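Local atomic coordinates of Endoglucanase(Endo-1,4-beta-glucanase)protein (Pseudomonas stutzeri, PDB entry 6R2J), a protein that probably hydrolyses the beta-1,4-glycosidic bonds of cellulose as a glycoside hydrolase family 5 endoglucanase, and binds cellobiose in its glycan pocket. Residues 16-24 with 33-41; 273-281 with 318-326. All coordinates share one frame; numbering follows the deposited sequence.

Overall arrangement
The two contacts show how a barrel is finished differently at its two ends. Contact 1 is mostly buried and lies where strand 14-18 runs out into its loop; contact 2 is partly buried and lies where the chain turns into strand 280-285. These strands are parallel neighbours in the sheet, but contact 1 follows the end of one and contact 2 precedes the start of the other, so the contacts lie on opposite sides of the chain's centre, their centres about 29 Å apart; Asn17 and Ala281 nevertheless pack together between them. Their chemistry follows their place: contact 1 relies on aromatic rings and a doubly used glycine carbonyl, contact 2 on a disulfide, one backbone bond and prolines, holding the C-terminal tail to a helix end.

Contact 1. Residues 16-24 with 33-41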
ATOM      1  N   VAL A  16      -0.201   7.982  -3.274  1.00  6.81           N
ATOM      2  CA  VAL A  16       0.116   8.340  -1.904  1.00  6.70           C
ATOM      3  C   VAL A  16      -0.617   7.415  -0.957  1.00  7.33           C
ATOM      4  O   VAL A  16      -1.775   7.071  -1.176  1.00  8.20           O
ATOM      5  CB  VAL A  16      -0.281   9.802  -1.588  1.00  9.08           C
ATOM      6  CG1 VAL A  16       0.614  10.821  -2.342  1.00 10.49           C
ATOM      7  CG2 VAL A  16      -1.750  10.037  -1.892  1.00 10.22           C
ATOM      8  N   ASN A  17       0.042   7.065   0.134  1.00  6.61           N
ATOM      9  CA  ASN A  17      -0.671   6.489   1.251  1.00  6.68           C
ATOM     10  C   ASN A  17      -1.341   7.613   2.045  1.00  6.95           C
ATOM     11  O   ASN A  17      -0.718   8.645   2.311  1.00  6.77           O
ATOM     12  CB  ASN A  17       0.302   5.754   2.157  1.00  6.55           C
ATOM     13  CG  ASN A  17       0.807   4.473   1.554  1.00  6.66           C
ATOM     14  OD1 ASN A  17       0.165   3.430   1.695  1.00  8.41           O
ATOM     15  ND2 ASN A  17       1.982   4.519   0.933  1.00  7.19           N
ATOM     16  N   ILE A  18      -2.593   7.376   2.469  1.00  6.80           N
ATOM     17  CA  ILE A  18      -3.395   8.366   3.186  1.00  6.71           C
ATOM     18  C   ILE A  18      -3.790   7.860   4.570  1.00  7.47           C
ATOM     19  O   ILE A  18      -4.396   6.779   4.693  1.00  7.17           O
ATOM     20  CB  ILE A  18      -4.626   8.780   2.363  1.00  7.80           C
ATOM     21  CG1 ILE A  18      -4.168   9.456   1.056  1.00  9.05           C
ATOM     22  CG2 ILE A  18      -5.517   9.729   3.170  1.00  8.34           C
ATOM     23  CD1 ILE A  18      -3.548  10.886   1.195  1.00  8.25           C
ATOM     24  N   SER A  19      -3.455   8.645   5.606  1.00  7.67           N
ATOM     25  CA  SER A  19      -3.722   8.366   7.004  1.00  8.76           C
ATOM     26  C   SER A  19      -5.222   8.507   7.275  1.00  8.92           C
ATOM     27  O   SER A  19      -5.963   9.096   6.465  1.00  9.19           O
ATOM     28  CB  SER A  19      -2.869   9.282   7.890  1.00  9.12           C
ATOM     29  OG  SER A  19      -3.080  10.595   7.495  1.00  9.90           O
ATOM     30  N   GLY A  20      -5.670   8.042   8.473  1.00  7.49           N
ATOM     31  CA  GLY A  20      -4.815   7.536   9.560  1.00  6.36           C
ATOM     32  C   GLY A  20      -5.583   6.475  10.323  1.00  7.87           C
ATOM     33  O   GLY A  20      -5.529   6.422  11.525  1.00  8.84           O
ATOM     34  N   ALA A  21      -6.315   5.607   9.611  1.00  9.28           N
ATOM     35  CA  ALA A  21      -7.207   4.599  10.198  1.00  8.62           C
ATOM     36  C   ALA A  21      -6.460   3.427  10.830  1.00  7.32           C
ATOM     37  O   ALA A  21      -7.081   2.641  11.559  1.00  7.43           O
ATOM     38  CB  ALA A  21      -8.179   4.081   9.121  1.00  9.50           C
ATOM     39  N   GLY A  22      -5.166   3.294  10.553  1.00  6.89           N
ATOM     40  CA  GLY A  22      -4.330   2.316  11.189  1.00  7.98           C
ATOM     41  C   GLY A  22      -3.436   2.858  12.270  1.00  8.91           C
ATOM     42  O   GLY A  22      -2.572   2.120  12.755  1.00  9.98           O
ATOM     43  N   PHE A  23      -3.604   4.114  12.652  1.00  9.76           N
ATOM     44  CA  PHE A  23      -2.794   4.729  13.687  1.00 11.09           C
ATOM     45  C   PHE A  23      -3.021   4.055  15.046  1.00 10.55           C
ATOM     46  O   PHE A  23      -4.117   3.563  15.351  1.00  9.32           O
ATOM     47  CB  PHE A  23      -3.230   6.198  13.820  1.00 12.56           C
ATOM     48  CG  PHE A  23      -2.562   7.164  12.857  1.00 11.59           C
ATOM     49  CD1 PHE A  23      -2.122   6.754  11.601  1.00 12.21           C
ATOM     50  CD2 PHE A  23      -2.370   8.495  13.235  1.00 10.63           C
ATOM     51  CE1 PHE A  23      -1.499   7.661  10.740  1.00 12.64           C
ATOM     52  CE2 PHE A  23      -1.723   9.393  12.411  1.00 10.87           C
ATOM     53  CZ  PHE A  23      -1.289   8.994  11.148  1.00 10.90           C
ATOM     54  N   ALA A  24      -1.979   4.103  15.877  1.00 11.65           N
ATOM     55  CA  ALA A  24      -2.023   3.622  17.261  1.00 10.73           C
ATOM     56  C   ALA A  24      -2.621   2.214  17.313  1.00 10.17           C
ATOM     57  O   ALA A  24      -3.592   1.971  18.037  1.00 10.60           O
ATOM     58  CB  ALA A  24      -2.787   4.588  18.146  1.00  9.37           C
ATOM     59  N   GLY A  33     -10.984   9.795  15.760  1.00 10.25           N
ATOM     60  CA  GLY A  33     -10.822  11.176  16.162  1.00 10.48           C
ATOM     61  C   GLY A  33      -9.862  11.388  17.316  1.00 11.17           C
ATOM     62  O   GLY A  33      -9.497  12.543  17.610  1.00 12.50           O
ATOM     63  N   THR A  34      -9.454  10.318  17.991  1.00 10.82           N
ATOM     64  CA  THR A  34      -8.534  10.406  19.109  1.00 11.17           C
ATOM     65  C   THR A  34      -7.285   9.600  18.803  1.00 11.60           C
ATOM     66  O   THR A  34      -6.192  10.158  18.769  1.00 12.11           O
ATOM     67  CB  THR A  34      -9.208   9.853  20.365  1.00 12.74           C
ATOM     68  OG1 THR A  34     -10.412  10.575  20.617  1.00 12.68           O
ATOM     69  CG2 THR A  34      -8.276   9.959  21.545  1.00 14.28           C
ATOM     70  N   HIS A  35      -7.441   8.297  18.572  1.00 11.36           N
ATOM     71  CA  HIS A  35      -6.354   7.365  18.344  1.00 10.62           C
ATOM     72  C   HIS A  35      -6.070   7.151  16.878  1.00  9.49           C
ATOM     73  O   HIS A  35      -4.921   6.919  16.507  1.00 10.23           O
ATOM     74  CB  HIS A  35      -6.698   6.029  19.001  1.00 10.99           C
ATOM     75  CG  HIS A  35      -7.102   6.175  20.432  1.00 12.61           C
ATOM     76  ND1 HIS A  35      -8.390   5.955  20.867  1.00 13.88           N
ATOM     77  CD2 HIS A  35      -6.392   6.529  21.527  1.00 14.39           C
ATOM     78  CE1 HIS A  35      -8.460   6.170  22.168  1.00 13.69           C
ATOM     79  NE2 HIS A  35      -7.263   6.539  22.591  1.00 14.47           N
ATOM     80  N   TYR A  36      -7.091   7.254  16.044  1.00  8.61           N
ATOM     81  CA  TYR A  36      -6.945   7.136  14.609  1.00  8.12           C
ATOM     82  C   TYR A  36      -7.910   8.128  13.978  1.00  7.95           C
ATOM     83  O   TYR A  36      -8.729   8.755  14.652  1.00  9.00           O
ATOM     84  CB  TYR A  36      -7.184   5.701  14.128  1.00 10.12           C
ATOM     85  CG  TYR A  36      -8.614   5.199  14.322  1.00 11.83           C
ATOM     86  CD1 TYR A  36      -9.593   5.455  13.368  1.00 11.24           C
ATOM     87  CD2 TYR A  36      -8.990   4.482  15.464  1.00 10.02           C
ATOM     88  CE1 TYR A  36     -10.867   5.014  13.528  1.00 11.41           C
ATOM     89  CE2 TYR A  36     -10.270   4.040  15.624  1.00  9.64           C
ATOM     90  CZ  TYR A  36     -11.216   4.305  14.650  1.00 10.09           C
ATOM     91  OH  TYR A  36     -12.508   3.850  14.794  1.00 10.66           O
ATOM     92  N   PHE A  37      -7.766   8.300  12.673  1.00  7.78           N
ATOM     93  CA  PHE A  37      -8.424   9.378  11.956  1.00  8.33           C
ATOM     94  C   PHE A  37      -8.694   8.897  10.538  1.00  8.47           C
ATOM     95  O   PHE A  37      -7.928   8.129   9.964  1.00  8.48           O
ATOM     96  CB  PHE A  37      -7.551  10.649  11.837  1.00  9.83           C
ATOM     97  CG  PHE A  37      -6.802  10.970  13.073  1.00 10.01           C
ATOM     98  CD1 PHE A  37      -7.478  11.425  14.174  1.00  9.75           C
ATOM     99  CD2 PHE A  37      -5.435  10.767  13.165  1.00 10.52           C
ATOM    100  CE1 PHE A  37      -6.816  11.696  15.347  1.00 10.02           C
ATOM    101  CE2 PHE A  37      -4.784  11.009  14.333  1.00 10.15           C
ATOM    102  CZ  PHE A  37      -5.463  11.498  15.413  1.00 10.23           C
ATOM    103  N   TYR A  38      -9.742   9.376   9.994  1.00 10.77           N
ATOM    104  CA  TYR A  38     -10.141   9.223   8.607  1.00  8.95           C
ATOM    105  C   TYR A  38     -10.064  10.560   7.859  1.00  8.39           C
ATOM    106  O   TYR A  38     -10.285  11.630   8.427  1.00  8.77           O
ATOM    107  CB  TYR A  38     -11.564   8.650   8.565  1.00  9.12           C
ATOM    108  CG  TYR A  38     -11.562   7.133   8.574  1.00  8.35           C
ATOM    109  CD1 TYR A  38     -11.320   6.426   9.728  1.00  9.22           C
ATOM    110  CD2 TYR A  38     -11.772   6.412   7.406  1.00  8.90           C
ATOM    111  CE1 TYR A  38     -11.314   5.038   9.727  1.00 10.47           C
ATOM    112  CE2 TYR A  38     -11.756   5.024   7.387  1.00  9.35           C
ATOM    113  CZ  TYR A  38     -11.540   4.333   8.542  1.00  9.34           C
ATOM    114  OH  TYR A  38     -11.520   2.950   8.503  1.00 10.44           O
ATOM    115  N   PRO A  39      -9.678  10.512   6.593  1.00  8.47           N
ATOM    116  CA  PRO A  39      -9.520  11.743   5.832  1.00  9.09           C
ATOM    117  C   PRO A  39     -10.876  12.340   5.466  1.00  9.20           C
ATOM    118  O   PRO A  39     -11.931  11.700   5.556  1.00  9.02           O
ATOM    119  CB  PRO A  39      -8.738  11.288   4.592  1.00 10.42           C
ATOM    120  CG  PRO A  39      -9.119   9.815   4.419  1.00 10.70           C
ATOM    121  CD  PRO A  39      -9.312   9.301   5.819  1.00  8.73           C
ATOM    122  N   GLU A  40     -10.812  13.604   5.044  1.00  7.82           N
ATOM    123  CA  GLU A  40     -11.954  14.398   4.632  1.00  9.05           C
ATOM    124  C   GLU A  40     -11.817  14.765   3.161  1.00  8.52           C
ATOM    125  O   GLU A  40     -10.787  14.510   2.528  1.00  8.96           O
ATOM    126  CB  GLU A  40     -12.049  15.665   5.470  1.00 10.36           C
ATOM    127  CG  GLU A  40     -12.248  15.374   6.934  1.00 13.02           C
ATOM    128  CD  GLU A  40     -13.640  14.810   7.233  1.00 15.88           C
ATOM    129  OE1 GLU A  40     -14.490  14.713   6.302  1.00 17.22           O
ATOM    130  OE2 GLU A  40     -13.879  14.489   8.420  1.00 18.08           O
ATOM    131  N   LYS A  41     -12.852  15.421   2.627  1.00  8.14           N
ATOM    132  CA  LYS A  41     -12.840  15.787   1.215  1.00  9.40           C
ATOM    133  C   LYS A  41     -11.626  16.639   0.853  1.00  9.90           C
ATOM    134  O   LYS A  41     -11.148  16.583  -0.294  1.00 12.13           O
ATOM    135  CB  LYS A  41     -14.132  16.512   0.859  1.00 11.10           C
ATOM    136  CG  LYS A  41     -14.387  17.800   1.643  1.00 13.82           C
ATOM    137  CD  LYS A  41     -15.582  18.548   1.010  1.00 16.94           C
ATOM    138  CE  LYS A  41     -15.913  19.857   1.724  1.00 18.87           C
ATOM    139  NZ  LYS A  41     -16.552  19.586   3.049  1.00 21.11           N
TER
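Gly20 and Phe37 are the middle of a mostly buried loop-to-loop contact, in which the chain leaving strand 14-18 is met by the stretch leading to helix 41-49. Phe37 N donates to Gly20 O at 3.1 Å, nearly straight at 163° but from above the carbonyl plane. Phe23 N reaches the same oxygen from the opposite face, closing a type I turn over residues 20-23, so one carbonyl ties the turn together and joins it to its partner. The peptide bond before Gly20 is cis. Phe37, with CG anti to its own carbonyl carbon (chi1 -41°), sets CE2 3.7 Å from Phe23 CD2, and the two ring planes stand at 78°. On the other flank of the turn Ala21 CB presses on the Tyr38 ring, 3.3 Å from CE1. This is the first beta-alpha connection of a TIM barrel, at the C-terminal end of the strands, the end that carries the glycan site in family 5; the side chain of Phe23 is about 14 Å from a bound glucose unit. The hydroxyls of Tyr36 and Tyr38 both bond to Gln76, OH of the latter to OE1, while Arg63 takes the carbonyls of Ala21 and Phe23. With an alanine at Tyr38, Ala21 CB would probably face a gap toward helix 74-89 and Gln76 OE1 would be left without its hydroxyl partner. Nearer the strand, Pro39 CG lies 3.8 Å from Ile18 CG2, and its CD covers Ser19 O at 3.4 Å, a buried oxygen with no polar partner.

Contact 2. Residues 273-281 with 318-326; sequences LNDNCVPSA and CTAIGPTPA
Cys277 and Cys318 both turn SG anti to their own carbonyl carbon (chi1 -64° and -61°), which brings the sulfurs together in a disulfide, SG to SG 2.2 Å, twisted by close to a quarter turn (chi3 -89°). Past this covalent link the tail runs along the end of helix 260-276. Gly322 N donates almost straight to Cys277 O at 2.9 Å, arriving from above the carbonyl plane. The preceding carbonyl, Asn276 O, receives two CA-H contacts, from Gly322 CA at 3.5 Å and Pro323 CA at 3.4 Å; a side chain on Gly322 would collide with that oxygen. Val278 CG2 touches Pro323 CD, 3.6 Å away, beside the cis peptide bond that precedes the proline, and the side chains of Ile321 and Pro279 cross at about a right angle, with Ile321 CG2 3.9 Å from Pro279 CD. At the outer margin a water donates to Asn276 OD1 (2.8 Å) and bonds Thr324 OG1, while Asn276 ND2 is taken by Tyr272 O. Pro323 also packs on helix 229-244. With positive phi at Cys277 and the amides of Cys277 and Val278 bonded back to Asn274 O and Leu273 O, the helix closes in a Schellman motif, here within the alpha-beta turn that feeds the last strand of a TIM barrel.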
ATOM      1  N   LEU A 273      11.129   3.446 -11.732  1.00 10.48           N
ATOM      2  CA  LEU A 273       9.792   2.873 -11.730  1.00 10.11           C
ATOM      3  C   LEU A 273       9.046   3.192 -13.014  1.00 10.54           C
ATOM      4  O   LEU A 273       8.417   2.312 -13.607  1.00 10.19           O
ATOM      5  CB  LEU A 273       9.053   3.390 -10.511  1.00 10.42           C
ATOM      6  CG  LEU A 273       9.686   2.867  -9.231  1.00 10.75           C
ATOM      7  CD1 LEU A 273       8.737   3.219  -8.093  1.00  9.90           C
ATOM      8  CD2 LEU A 273       9.943   1.377  -9.277  1.00 11.10           C
ATOM      9  N   ASN A 274       9.122   4.441 -13.471  1.00 11.63           N
ATOM     10  CA  ASN A 274       8.466   4.821 -14.715  1.00 12.70           C
ATOM     11  C   ASN A 274       8.996   4.009 -15.881  1.00 13.49           C
ATOM     12  O   ASN A 274       8.217   3.563 -16.729  1.00 14.51           O
ATOM     13  CB  ASN A 274       8.663   6.308 -15.010  1.00 11.75           C
ATOM     14  CG  ASN A 274       7.544   7.171 -14.465  1.00 11.70           C
ATOM     15  OD1 ASN A 274       6.555   6.667 -13.951  1.00 11.78           O
ATOM     16  ND2 ASN A 274       7.693   8.478 -14.578  1.00 13.99           N
ATOM     17  N   ASP A 275      10.324   3.798 -15.937  1.00 13.84           N
ATOM     18  CA  ASP A 275      10.906   3.058 -17.057  1.00 14.46           C
ATOM     19  C   ASP A 275      10.329   1.644 -17.155  1.00 14.89           C
ATOM     20  O   ASP A 275      10.363   1.022 -18.231  1.00 16.01           O
ATOM     21  CB  ASP A 275      12.419   2.975 -16.880  1.00 14.42           C
ATOM     22  CG  ASP A 275      13.079   4.318 -16.927  1.00 14.33           C
ATOM     23  OD1 ASP A 275      12.493   5.260 -17.533  1.00 13.74           O
ATOM     24  OD2 ASP A 275      14.200   4.419 -16.363  1.00 16.19           O
ATOM     25  N   ASN A 276       9.831   1.112 -16.031  1.00 13.38           N
ATOM     26  CA  ASN A 276       9.220  -0.211 -15.971  1.00 12.80           C
ATOM     27  C   ASN A 276       7.692  -0.174 -15.844  1.00 13.51           C
ATOM     28  O   ASN A 276       7.065  -1.245 -15.790  1.00 13.11           O
ATOM     29  CB  ASN A 276       9.794  -1.005 -14.803  1.00 12.40           C
ATOM     30  CG  ASN A 276      11.230  -1.339 -15.004  1.00 13.16           C
ATOM     31  OD1 ASN A 276      11.556  -2.373 -15.593  1.00 14.24           O
ATOM     32  ND2 ASN A 276      12.120  -0.443 -14.545  1.00 15.86           N
ATOM     33  N   CYS A 277       7.087   1.016 -15.875  1.00 13.60           N
ATOM     34  CA  CYS A 277       5.618   1.224 -15.708  1.00 12.15           C
ATOM     35  C   CYS A 277       5.135   0.565 -14.403  1.00  9.70           C
ATOM     36  O   CYS A 277       4.070  -0.064 -14.423  1.00  9.04           O
ATOM     37  CB  CYS A 277       4.825   0.659 -16.883  1.00 13.84           C
ATOM     38  SG  CYS A 277       5.147   1.459 -18.479  1.00 15.81           S
ATOM     39  N   VAL A 278       5.878   0.728 -13.303  1.00  9.52           N
ATOM     40  CA  VAL A 278       5.570   0.114 -12.009  1.00 10.12           C
ATOM     41  C   VAL A 278       5.021   1.218 -11.095  1.00 10.82           C
ATOM     42  O   VAL A 278       5.696   2.247 -10.922  1.00 10.50           O
ATOM     43  CB  VAL A 278       6.796  -0.566 -11.379  1.00 11.22           C
ATOM     44  CG1 VAL A 278       6.557  -0.817  -9.920  1.00 13.14           C
ATOM     45  CG2 VAL A 278       7.114  -1.856 -12.143  1.00  9.23           C
ATOM     46  N   PRO A 279       3.799   1.078 -10.584  1.00  9.96           N
ATOM     47  CA  PRO A 279       3.237   2.108  -9.712  1.00  9.34           C
ATOM     48  C   PRO A 279       3.829   2.034  -8.307  1.00 10.29           C
ATOM     49  O   PRO A 279       4.530   1.087  -7.926  1.00 10.39           O
ATOM     50  CB  PRO A 279       1.736   1.808  -9.734  1.00  9.27           C
ATOM     51  CG  PRO A 279       1.637   0.302 -10.002  1.00  9.33           C
ATOM     52  CD  PRO A 279       2.856  -0.033 -10.858  1.00  9.57           C
ATOM     53  N   SER A 280       3.546   3.084  -7.538  1.00  9.57           N
ATOM     54  CA  SER A 280       4.128   3.262  -6.220  1.00  7.69           C
ATOM     55  C   SER A 280       3.167   4.084  -5.384  1.00  8.08           C
ATOM     56  O   SER A 280       2.289   4.758  -5.915  1.00 10.13           O
ATOM     57  CB  SER A 280       5.444   4.040  -6.307  1.00  8.07           C
ATOM     58  OG  SER A 280       5.220   5.421  -6.601  1.00  6.85           O
ATOM     59  N   ALA A 281       3.363   4.057  -4.069  1.00  7.84           N
ATOM     60  CA  ALA A 281       2.611   4.915  -3.163  1.00  5.55           C
ATOM     61  C   ALA A 281       3.574   5.478  -2.131  1.00  5.49           C
ATOM     62  O   ALA A 281       4.276   4.731  -1.444  1.00  6.97           O
ATOM     63  CB  ALA A 281       1.443   4.158  -2.507  1.00  6.66           C
ATOM     64  N   CYS A 318       2.464   4.735 -20.373  1.00 15.23           N
ATOM     65  CA  CYS A 318       2.235   3.318 -20.122  1.00 14.77           C
ATOM     66  C   CYS A 318       0.761   3.003 -20.378  1.00 15.03           C
ATOM     67  O   CYS A 318      -0.140   3.793 -20.045  1.00 16.80           O
ATOM     68  CB  CYS A 318       2.501   3.032 -18.643  1.00 14.89           C
ATOM     69  SG  CYS A 318       4.159   3.389 -18.117  1.00 15.38           S
ATOM     70  N   THR A 319       0.507   1.820 -20.930  1.00 13.60           N
ATOM     71  CA  THR A 319      -0.851   1.314 -21.064  1.00 14.19           C
ATOM     72  C   THR A 319      -1.137   0.086 -20.204  1.00 14.81           C
ATOM     73  O   THR A 319      -2.308  -0.240 -19.981  1.00 16.69           O
ATOM     74  CB  THR A 319      -1.171   1.016 -22.541  1.00 15.40           C
ATOM     75  OG1 THR A 319      -0.064   0.378 -23.185  1.00 17.56           O
ATOM     76  CG2 THR A 319      -1.472   2.295 -23.293  1.00 14.57           C
ATOM     77  N   ALA A 320      -0.111  -0.567 -19.666  1.00 15.06           N
ATOM     78  CA  ALA A 320      -0.311  -1.680 -18.751  1.00 13.14           C
ATOM     79  C   ALA A 320       0.632  -1.567 -17.560  1.00 12.71           C
ATOM     80  O   ALA A 320       1.724  -0.996 -17.647  1.00 14.37           O
ATOM     81  CB  ALA A 320      -0.098  -3.035 -19.452  1.00 13.60           C
ATOM     82  N   ILE A 321       0.178  -2.122 -16.431  1.00 12.55           N
ATOM     83  CA  ILE A 321       1.022  -2.240 -15.249  1.00 14.01           C
ATOM     84  C   ILE A 321       2.152  -3.208 -15.557  1.00 14.36           C
ATOM     85  O   ILE A 321       1.922  -4.294 -16.114  1.00 14.21           O
ATOM     86  CB  ILE A 321       0.196  -2.657 -14.017  1.00 14.75           C
ATOM     87  CG1 ILE A 321      -0.863  -1.563 -13.796  1.00 16.97           C
ATOM     88  CG2 ILE A 321       1.119  -2.868 -12.821  1.00 12.61           C
ATOM     89  CD1 ILE A 321      -0.283  -0.155 -13.457  1.00 18.94           C
ATOM     90  N   GLY A 322       3.388  -2.783 -15.264  1.00 14.70           N
ATOM     91  CA  GLY A 322       4.550  -3.614 -15.457  1.00 14.91           C
ATOM     92  C   GLY A 322       4.999  -4.240 -14.156  1.00 13.31           C
ATOM     93  O   GLY A 322       4.241  -4.291 -13.182  1.00 11.91           O
ATOM     94  N   PRO A 323       6.276  -4.697 -14.112  1.00 15.76           N
ATOM     95  CA  PRO A 323       7.222  -4.616 -15.256  1.00 17.98           C
ATOM     96  C   PRO A 323       6.917  -5.564 -16.449  1.00 21.44           C
ATOM     97  O   PRO A 323       6.046  -6.450 -16.368  1.00 20.62           O
ATOM     98  CB  PRO A 323       8.587  -4.943 -14.615  1.00 15.36           C
ATOM     99  CG  PRO A 323       8.209  -5.907 -13.508  1.00 15.96           C
ATOM    100  CD  PRO A 323       6.874  -5.391 -12.954  1.00 15.23           C
ATOM    101  N   THR A 324       7.634  -5.328 -17.549  1.00 25.04           N
ATOM    102  CA  THR A 324       7.452  -6.133 -18.745  1.00 31.06           C
ATOM    103  C   THR A 324       8.211  -7.443 -18.556  1.00 34.02           C
ATOM    104  O   THR A 324       9.436  -7.410 -18.385  1.00 32.66           O
ATOM    105  CB  THR A 324       7.978  -5.372 -19.945  1.00 33.88           C
ATOM    106  OG1 THR A 324       9.281  -4.858 -19.648  1.00 36.23           O
ATOM    107  CG2 THR A 324       7.050  -4.217 -20.254  1.00 33.62           C
ATOM    108  N   PRO A 325       7.513  -8.598 -18.517  1.00 38.14           N
ATOM    109  CA  PRO A 325       8.228  -9.886 -18.402  1.00 40.10           C
ATOM    110  C   PRO A 325       9.321 -10.020 -19.459  1.00 41.22           C
ATOM    111  O   PRO A 325       9.259  -9.342 -20.483  1.00 40.85           O
ATOM    112  CB  PRO A 325       7.114 -10.938 -18.580  1.00 40.78           C
ATOM    113  CG  PRO A 325       5.813 -10.232 -18.240  1.00 40.73           C
ATOM    114  CD  PRO A 325       6.044  -8.769 -18.598  1.00 40.04           C
ATOM    115  N   ALA A 326      10.313 -10.871 -19.219  1.00 43.05           N
ATOM    116  CA  ALA A 326      11.329 -11.146 -20.224  1.00 45.18           C
ATOM    117  C   ALA A 326      10.681 -11.522 -21.550  1.00 46.15           C
ATOM    118  O   ALA A 326      10.596 -12.699 -21.896  1.00 46.41           O
ATOM    119  CB  ALA A 326      12.247 -12.263 -19.733  1.00 45.89           C
TER
HETATM  120  O   HOH W   1      10.106  -3.552 -17.679  1.00 19.71           O